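Local coordinates for CRISPR-associated endonuclease C2c1 (Alicyclobacillus acidoterrestris, PDB 5U31), which cleaves invading DNA with a RuvC nuclease domain, guided by a bound RNA and by recognition of the protospacer adjacent motif, at residues Asn257-Val268 against Leu351-Tyr362. The protein carries 3 engineered substitutions. Residues are numbered along the deposited sequence; the frame is centred on the assembly and turned at random.
Sequences NFVGQEHLVHLV and LWREDASFLTRY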
ATOM      1  N   ASN A 257     -19.883 -19.547 -17.929  1.00 68.80           N
ATOM      2  CA  ASN A 257     -20.788 -18.733 -17.126  1.00 77.71           C
ATOM      3  C   ASN A 257     -22.155 -18.564 -17.767  1.00 91.88           C
ATOM      4  O   ASN A 257     -23.174 -18.823 -17.114  1.00 95.34           O
ATOM      5  CB  ASN A 257     -20.169 -17.356 -16.855  1.00 76.47           C
ATOM      6  CG  ASN A 257     -19.368 -17.324 -15.572  1.00 89.01           C
ATOM      7  OD1 ASN A 257     -19.883 -16.959 -14.516  1.00 86.81           O
ATOM      8  ND2 ASN A 257     -18.103 -17.714 -15.654  1.00 96.36           N
ATOM      9  N   PHE A 258     -22.214 -18.132 -19.020  1.00 85.59           N
ATOM     10  CA  PHE A 258     -23.481 -17.943 -19.723  1.00 95.09           C
ATOM     11  C   PHE A 258     -23.452 -18.736 -21.030  1.00 90.54           C
ATOM     12  O   PHE A 258     -23.467 -18.164 -22.123  1.00 72.27           O
ATOM     13  CB  PHE A 258     -23.765 -16.449 -19.962  1.00 89.81           C
ATOM     14  CG  PHE A 258     -22.535 -15.594 -20.051  1.00 75.69           C
ATOM     15  CD1 PHE A 258     -21.735 -15.624 -21.178  1.00 73.36           C
ATOM     16  CD2 PHE A 258     -22.196 -14.738 -19.015  1.00 80.77           C
ATOM     17  CE1 PHE A 258     -20.609 -14.830 -21.266  1.00 80.34           C
ATOM     18  CE2 PHE A 258     -21.069 -13.940 -19.096  1.00 83.02           C
ATOM     19  CZ  PHE A 258     -20.275 -13.985 -20.223  1.00 83.73           C
ATOM     20  N   VAL A 259     -23.430 -20.064 -20.908  1.00 97.17           N
ATOM     21  CA  VAL A 259     -23.447 -20.922 -22.089  1.00 96.37           C
ATOM     22  C   VAL A 259     -24.844 -20.967 -22.696  1.00 91.54           C
ATOM     23  O   VAL A 259     -25.029 -20.716 -23.894  1.00 96.01           O
ATOM     24  CB  VAL A 259     -22.936 -22.330 -21.731  1.00 99.12           C
ATOM     25  CG1 VAL A 259     -23.006 -23.243 -22.944  1.00 96.02           C
ATOM     26  CG2 VAL A 259     -21.516 -22.255 -21.191  1.00 93.48           C
ATOM     27  N   GLY A 260     -25.844 -21.287 -21.883  1.00 82.68           N
ATOM     28  CA  GLY A 260     -27.221 -21.246 -22.320  1.00 87.30           C
ATOM     29  C   GLY A 260     -27.878 -19.890 -22.215  1.00 89.83           C
ATOM     30  O   GLY A 260     -29.099 -19.789 -22.369  1.00 87.77           O
ATOM     31  N   GLN A 261     -27.106 -18.834 -21.960  1.00 91.36           N
ATOM     32  CA  GLN A 261     -27.668 -17.502 -21.774  1.00 92.01           C
ATOM     33  C   GLN A 261     -27.179 -16.562 -22.868  1.00 92.07           C
ATOM     34  O   GLN A 261     -26.747 -15.438 -22.588  1.00 98.77           O
ATOM     35  CB  GLN A 261     -27.295 -16.964 -20.388  1.00 75.91           C
ATOM     36  CG  GLN A 261     -27.462 -17.995 -19.281  1.00 75.47           C
ATOM     37  CD  GLN A 261     -27.161 -17.437 -17.907  1.00 85.38           C
ATOM     38  OE1 GLN A 261     -26.889 -18.186 -16.968  1.00 85.40           O
ATOM     39  NE2 GLN A 261     -27.213 -16.116 -17.778  1.00 96.38           N
ATOM     40  N   GLU A 262     -27.259 -17.012 -24.120  1.00 87.34           N
ATOM     41  CA  GLU A 262     -26.656 -16.276 -25.225  1.00 85.05           C
ATOM     42  C   GLU A 262     -27.492 -15.079 -25.659  1.00 85.96           C
ATOM     43  O   GLU A 262     -26.934 -14.081 -26.130  1.00 86.64           O
ATOM     44  CB  GLU A 262     -26.427 -17.216 -26.411  1.00 80.37           C
ATOM     45  CG  GLU A 262     -25.599 -16.614 -27.529  1.00 95.16           C
ATOM     46  CD  GLU A 262     -25.271 -17.622 -28.611  1.00112.40           C
ATOM     47  OE1 GLU A 262     -24.631 -17.237 -29.613  1.00114.63           O
ATOM     48  OE2 GLU A 262     -25.655 -18.801 -28.457  1.00118.09           O
ATOM     49  N   HIS A 263     -28.817 -15.152 -25.513  1.00 94.17           N
ATOM     50  CA  HIS A 263     -29.670 -14.046 -25.936  1.00 89.66           C
ATOM     51  C   HIS A 263     -29.521 -12.837 -25.020  1.00 92.78           C
ATOM     52  O   HIS A 263     -29.701 -11.698 -25.467  1.00103.03           O
ATOM     53  CB  HIS A 263     -31.128 -14.499 -25.987  1.00 69.82           C
ATOM     54  CG  HIS A 263     -31.625 -15.055 -24.692  1.00 71.39           C
ATOM     55  ND1 HIS A 263     -31.301 -16.322 -24.254  1.00 74.14           N
ATOM     56  CD2 HIS A 263     -32.411 -14.515 -23.730  1.00 73.21           C
ATOM     57  CE1 HIS A 263     -31.869 -16.539 -23.081  1.00 76.65           C
ATOM     58  NE2 HIS A 263     -32.550 -15.459 -22.741  1.00 70.19           N
ATOM     59  N   LEU A 264     -29.200 -13.058 -23.744  1.00 80.96           N
ATOM     60  CA  LEU A 264     -28.977 -11.936 -22.839  1.00 71.77           C
ATOM     61  C   LEU A 264     -27.700 -11.186 -23.196  1.00 69.56           C
ATOM     62  O   LEU A 264     -27.645  -9.956 -23.087  1.00 79.19           O
ATOM     63  CB  LEU A 264     -28.915 -12.420 -21.391  1.00 66.12           C
ATOM     64  CG  LEU A 264     -30.121 -13.157 -20.818  1.00 72.91           C
ATOM     65  CD1 LEU A 264     -29.941 -14.644 -20.997  1.00 84.91           C
ATOM     66  CD2 LEU A 264     -30.279 -12.829 -19.348  1.00 76.96           C
ATOM     67  N   VAL A 265     -26.663 -11.913 -23.616  1.00 54.27           N
ATOM     68  CA  VAL A 265     -25.416 -11.274 -24.021  1.00 65.63           C
ATOM     69  C   VAL A 265     -25.661 -10.310 -25.175  1.00 76.77           C
ATOM     70  O   VAL A 265     -25.154  -9.181 -25.180  1.00 77.37           O
ATOM     71  CB  VAL A 265     -24.368 -12.342 -24.385  1.00 63.71           C
ATOM     72  CG1 VAL A 265     -23.063 -11.688 -24.811  1.00 57.86           C
ATOM     73  CG2 VAL A 265     -24.140 -13.271 -23.206  1.00 71.44           C
ATOM     74  N   HIS A 266     -26.448 -10.732 -26.165  1.00 83.27           N
ATOM     75  CA  HIS A 266     -26.775  -9.844 -27.275  1.00 83.29           C
ATOM     76  C   HIS A 266     -27.603  -8.648 -26.824  1.00 70.92           C
ATOM     77  O   HIS A 266     -27.556  -7.598 -27.471  1.00 74.61           O
ATOM     78  CB  HIS A 266     -27.514 -10.624 -28.369  1.00 84.83           C
ATOM     79  CG  HIS A 266     -27.866  -9.803 -29.572  1.00 87.67           C
ATOM     80  ND1 HIS A 266     -26.922  -9.135 -30.323  1.00 87.67           N
ATOM     81  CD2 HIS A 266     -29.060  -9.546 -30.157  1.00 89.35           C
ATOM     82  CE1 HIS A 266     -27.520  -8.501 -31.316  1.00 88.54           C
ATOM     83  NE2 HIS A 266     -28.817  -8.735 -31.239  1.00 88.76           N
ATOM     84  N   LEU A 267     -28.339  -8.777 -25.718  1.00 65.86           N
ATOM     85  CA  LEU A 267     -29.211  -7.697 -25.272  1.00 67.35           C
ATOM     86  C   LEU A 267     -28.438  -6.627 -24.510  1.00 70.42           C
ATOM     87  O   LEU A 267     -28.634  -5.429 -24.747  1.00 71.62           O
ATOM     88  CB  LEU A 267     -30.339  -8.262 -24.410  1.00 70.07           C
ATOM     89  CG  LEU A 267     -31.400  -7.246 -23.989  1.00 69.35           C
ATOM     90  CD1 LEU A 267     -31.939  -6.498 -25.203  1.00 59.42           C
ATOM     91  CD2 LEU A 267     -32.515  -7.933 -23.220  1.00 58.71           C
ATOM     92  N   VAL A 268     -27.563  -7.036 -23.590  1.00 71.30           N
ATOM     93  CA  VAL A 268     -26.754  -6.061 -22.866  1.00 69.86           C
ATOM     94  C   VAL A 268     -25.806  -5.332 -23.817  1.00 70.74           C
ATOM     95  O   VAL A 268     -25.476  -4.160 -23.597  1.00 63.60           O
ATOM     96  CB  VAL A 268     -26.008  -6.754 -21.709  1.00 59.52           C
ATOM     97  CG1 VAL A 268     -25.201  -7.933 -22.217  1.00 58.44           C
ATOM     98  CG2 VAL A 268     -25.126  -5.769 -20.965  1.00 60.18           C
ATOM     99  N   LEU A 351     -32.814  -8.762 -18.717  1.00 82.76           N
ATOM    100  CA  LEU A 351     -31.469  -8.956 -18.183  1.00 70.59           C
ATOM    101  C   LEU A 351     -31.506  -9.302 -16.698  1.00 67.35           C
ATOM    102  O   LEU A 351     -30.719 -10.130 -16.229  1.00 81.58           O
ATOM    103  CB  LEU A 351     -30.620  -7.707 -18.423  1.00 58.10           C
ATOM    104  CG  LEU A 351     -30.493  -7.232 -19.873  1.00 63.77           C
ATOM    105  CD1 LEU A 351     -29.753  -5.903 -19.947  1.00 60.53           C
ATOM    106  CD2 LEU A 351     -29.796  -8.283 -20.723  1.00 69.79           C
ATOM    107  N   TRP A 352     -32.414  -8.680 -15.946  1.00 74.75           N
ATOM    108  CA  TRP A 352     -32.554  -8.934 -14.519  1.00 77.46           C
ATOM    109  C   TRP A 352     -33.752  -9.811 -14.176  1.00 81.24           C
ATOM    110  O   TRP A 352     -33.823 -10.320 -13.052  1.00 76.19           O
ATOM    111  CB  TRP A 352     -32.662  -7.610 -13.754  1.00 73.91           C
ATOM    112  CG  TRP A 352     -33.817  -6.762 -14.187  1.00 73.05           C
ATOM    113  CD1 TRP A 352     -33.823  -5.830 -15.182  1.00 81.52           C
ATOM    114  CD2 TRP A 352     -35.138  -6.771 -13.638  1.00 66.94           C
ATOM    115  NE1 TRP A 352     -35.066  -5.257 -15.287  1.00 80.56           N
ATOM    116  CE2 TRP A 352     -35.893  -5.818 -14.351  1.00 75.67           C
ATOM    117  CE3 TRP A 352     -35.755  -7.493 -12.612  1.00 56.69           C
ATOM    118  CZ2 TRP A 352     -37.233  -5.565 -14.069  1.00 79.84           C
ATOM    119  CZ3 TRP A 352     -37.085  -7.243 -12.335  1.00 79.77           C
ATOM    120  CH2 TRP A 352     -37.810  -6.286 -13.060  1.00 83.83           C
ATOM    121  N   ARG A 353     -34.689  -9.998 -15.106  1.00 86.63           N
ATOM    122  CA  ARG A 353     -35.862 -10.817 -14.823  1.00 78.98           C
ATOM    123  C   ARG A 353     -35.524 -12.304 -14.865  1.00 81.30           C
ATOM    124  O   ARG A 353     -35.812 -13.039 -13.913  1.00 79.77           O
ATOM    125  CB  ARG A 353     -36.979 -10.493 -15.816  1.00 71.89           C
ATOM    126  CG  ARG A 353     -38.322 -11.108 -15.467  1.00 84.18           C
ATOM    127  CD  ARG A 353     -39.097 -10.246 -14.474  1.00 88.08           C
ATOM    128  NE  ARG A 353     -39.441  -8.937 -15.026  1.00 84.91           N
ATOM    129  CZ  ARG A 353     -40.272  -8.074 -14.447  1.00 73.20           C
ATOM    130  NH1 ARG A 353     -40.852  -8.379 -13.296  1.00 62.47           N
ATOM    131  NH2 ARG A 353     -40.523  -6.905 -15.022  1.00 71.83           N
ATOM    132  N   GLU A 354     -34.906 -12.760 -15.958  1.00 80.60           N
ATOM    133  CA  GLU A 354     -34.613 -14.183 -16.120  1.00 75.16           C
ATOM    134  C   GLU A 354     -33.566 -14.653 -15.115  1.00 73.09           C
ATOM    135  O   GLU A 354     -33.840 -15.514 -14.270  1.00 62.42           O
ATOM    136  CB  GLU A 354     -34.153 -14.461 -17.553  1.00 67.90           C
ATOM    137  CG  GLU A 354     -35.197 -14.126 -18.606  1.00 85.73           C
ATOM    138  CD  GLU A 354     -34.883 -14.740 -19.959  1.00104.38           C
ATOM    139  OE1 GLU A 354     -33.808 -15.362 -20.100  1.00106.78           O
ATOM    140  OE2 GLU A 354     -35.718 -14.603 -20.880  1.00108.84           O
ATOM    141  N   ASP A 355     -32.353 -14.107 -15.200  1.00 77.40           N
ATOM    142  CA  ASP A 355     -31.271 -14.421 -14.273  1.00 79.49           C
ATOM    143  C   ASP A 355     -30.928 -13.149 -13.513  1.00 78.11           C
ATOM    144  O   ASP A 355     -30.429 -12.183 -14.101  1.00 85.08           O
ATOM    145  CB  ASP A 355     -30.046 -14.963 -15.011  1.00 89.52           C
ATOM    146  CG  ASP A 355     -29.045 -15.631 -14.078  1.00 89.28           C
ATOM    147  OD1 ASP A 355     -28.721 -16.818 -14.301  1.00 83.07           O
ATOM    148  OD2 ASP A 355     -28.591 -14.975 -13.116  1.00 90.90           O
ATOM    149  N   ALA A 356     -31.194 -13.147 -12.209  1.00 80.92           N
ATOM    150  CA  ALA A 356     -30.960 -11.965 -11.391  1.00 84.68           C
ATOM    151  C   ALA A 356     -29.497 -11.789 -11.007  1.00 91.14           C
ATOM    152  O   ALA A 356     -29.159 -10.800 -10.347  1.00 86.42           O
ATOM    153  CB  ALA A 356     -31.835 -12.015 -10.135  1.00 77.92           C
ATOM    154  N   SER A 357     -28.623 -12.714 -11.406  1.00 86.54           N
ATOM    155  CA  SER A 357     -27.189 -12.584 -11.185  1.00 81.45           C
ATOM    156  C   SER A 357     -26.419 -12.500 -12.495  1.00 78.52           C
ATOM    157  O   SER A 357     -25.184 -12.558 -12.482  1.00 78.39           O
ATOM    158  CB  SER A 357     -26.664 -13.752 -10.346  1.00 77.32           C
ATOM    159  OG  SER A 357     -26.567 -14.931 -11.125  1.00 75.87           O
ATOM    160  N   PHE A 358     -27.115 -12.363 -13.625  1.00 76.41           N
ATOM    161  CA  PHE A 358     -26.438 -12.350 -14.917  1.00 68.30           C
ATOM    162  C   PHE A 358     -25.658 -11.060 -15.130  1.00 70.74           C
ATOM    163  O   PHE A 358     -24.548 -11.083 -15.673  1.00 63.96           O
ATOM    164  CB  PHE A 358     -27.451 -12.545 -16.041  1.00 59.73           C
ATOM    165  CG  PHE A 358     -26.932 -12.150 -17.391  1.00 50.65           C
ATOM    166  CD1 PHE A 358     -26.130 -13.013 -18.112  1.00 50.50           C
ATOM    167  CD2 PHE A 358     -27.243 -10.913 -17.935  1.00 53.26           C
ATOM    168  CE1 PHE A 358     -25.646 -12.654 -19.353  1.00 65.92           C
ATOM    169  CE2 PHE A 358     -26.760 -10.549 -19.175  1.00 64.34           C
ATOM    170  CZ  PHE A 358     -25.961 -11.421 -19.887  1.00 68.08           C
ATOM    171  N   LEU A 359     -26.230  -9.921 -14.731  1.00 72.53           N
ATOM    172  CA  LEU A 359     -25.578  -8.643 -14.999  1.00 65.48           C
ATOM    173  C   LEU A 359     -24.283  -8.486 -14.210  1.00 54.74           C
ATOM    174  O   LEU A 359     -23.319  -7.906 -14.723  1.00 53.40           O
ATOM    175  CB  LEU A 359     -26.543  -7.494 -14.706  1.00 63.91           C
ATOM    176  CG  LEU A 359     -27.582  -7.295 -15.814  1.00 61.09           C
ATOM    177  CD1 LEU A 359     -28.754  -6.431 -15.353  1.00 58.60           C
ATOM    178  CD2 LEU A 359     -26.910  -6.696 -17.046  1.00 49.14           C
ATOM    179  N   THR A 360     -24.224  -9.003 -12.978  1.00 49.09           N
ATOM    180  CA  THR A 360     -22.964  -8.962 -12.238  1.00 51.41           C
ATOM    181  C   THR A 360     -21.949  -9.932 -12.830  1.00 62.21           C
ATOM    182  O   THR A 360     -20.749  -9.634 -12.863  1.00 74.26           O
ATOM    183  CB  THR A 360     -23.190  -9.269 -10.757  1.00 43.42           C
ATOM    184  OG1 THR A 360     -23.684 -10.606 -10.609  1.00 63.07           O
ATOM    185  CG2 THR A 360     -24.179  -8.291 -10.149  1.00 43.87           C
ATOM    186  N   ARG A 361     -22.406 -11.100 -13.290  1.00 59.85           N
ATOM    187  CA  ARG A 361     -21.517 -12.016 -14.001  1.00 57.99           C
ATOM    188  C   ARG A 361     -20.931 -11.351 -15.240  1.00 56.43           C
ATOM    189  O   ARG A 361     -19.718 -11.402 -15.473  1.00 59.12           O
ATOM    190  CB  ARG A 361     -22.261 -13.292 -14.398  1.00 65.02           C
ATOM    191  CG  ARG A 361     -22.593 -14.262 -13.275  1.00 61.87           C
ATOM    192  CD  ARG A 361     -23.198 -15.525 -13.877  1.00 76.86           C
ATOM    193  NE  ARG A 361     -24.198 -16.145 -13.017  1.00105.06           N
ATOM    194  CZ  ARG A 361     -25.032 -17.100 -13.418  1.00119.72           C
ATOM    195  NH1 ARG A 361     -24.985 -17.538 -14.671  1.00126.27           N
ATOM    196  NH2 ARG A 361     -25.916 -17.615 -12.572  1.00114.17           N
ATOM    197  N   TYR A 362     -21.785 -10.727 -16.056  1.00 58.92           N
ATOM    198  CA  TYR A 362     -21.304 -10.084 -17.270  1.00 66.32           C
ATOM    199  C   TYR A 362     -20.422  -8.879 -16.967  1.00 71.29           C
ATOM    200  O   TYR A 362     -19.599  -8.502 -17.809  1.00 70.92           O
ATOM    201  CB  TYR A 362     -22.481  -9.675 -18.162  1.00 46.15           C
ATOM    202  CG  TYR A 362     -22.057  -9.298 -19.565  1.00 46.48           C
ATOM    203  CD1 TYR A 362     -21.727 -10.274 -20.498  1.00 57.96           C
ATOM    204  CD2 TYR A 362     -21.969  -7.968 -19.951  1.00 50.32           C
ATOM    205  CE1 TYR A 362     -21.326  -9.934 -21.779  1.00 56.62           C
ATOM    206  CE2 TYR A 362     -21.570  -7.619 -21.230  1.00 61.66           C
ATOM    207  CZ  TYR A 362     -21.251  -8.605 -22.139  1.00 56.32           C
ATOM    208  OH  TYR A 362     -20.853  -8.259 -23.409  1.00 57.19           O
TER
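Leu351 packs its CD2 methyl against CD2 of Leu267 (3.7 Å) and the backbone O of Leu264. This is helix packing within the REC1 (Helical-1) domain: helix 262-268 rests on the short helix that holds Leu351 and on helix 358-362, which it crosses at -70°. Leu271, further along helix 262-277, also touches Leu351. Glu354 meets His263 at the solvent-exposed side. His263 NE2 donates a nearly straight hydrogen bond to Glu354 OE1 (2.9 Å, 168°), on the syn side but tilted 25° from the carboxylate plane, with OE1 in the imidazole plane. Asp355 opens an Asx turn: its OD2 accepts from N of Ser357, and on its syn lone pair from Ser357 OG. Phe358 has CG anti to its backbone N, which carries the ring against Leu264. Leu264 CB sits over one ring face as a CH-pi contact, 3.8 Å from the centroid. Phe258 CD2 approaches CE1 of the same ring obliquely. Arg361 reaches back toward the loop before helix 262-268. Its NH1 makes a weak hydrogen bond to Gln261 OE1, and its NH2 pairs by charge alone with Asp355 OD1. Tyr362 comes last, its ring touching both Phe258 and Val268. Phe258 CE2 lies at the ring edge, and Val268 CG1 stands over one face, 3.9 Å from the ring centroid.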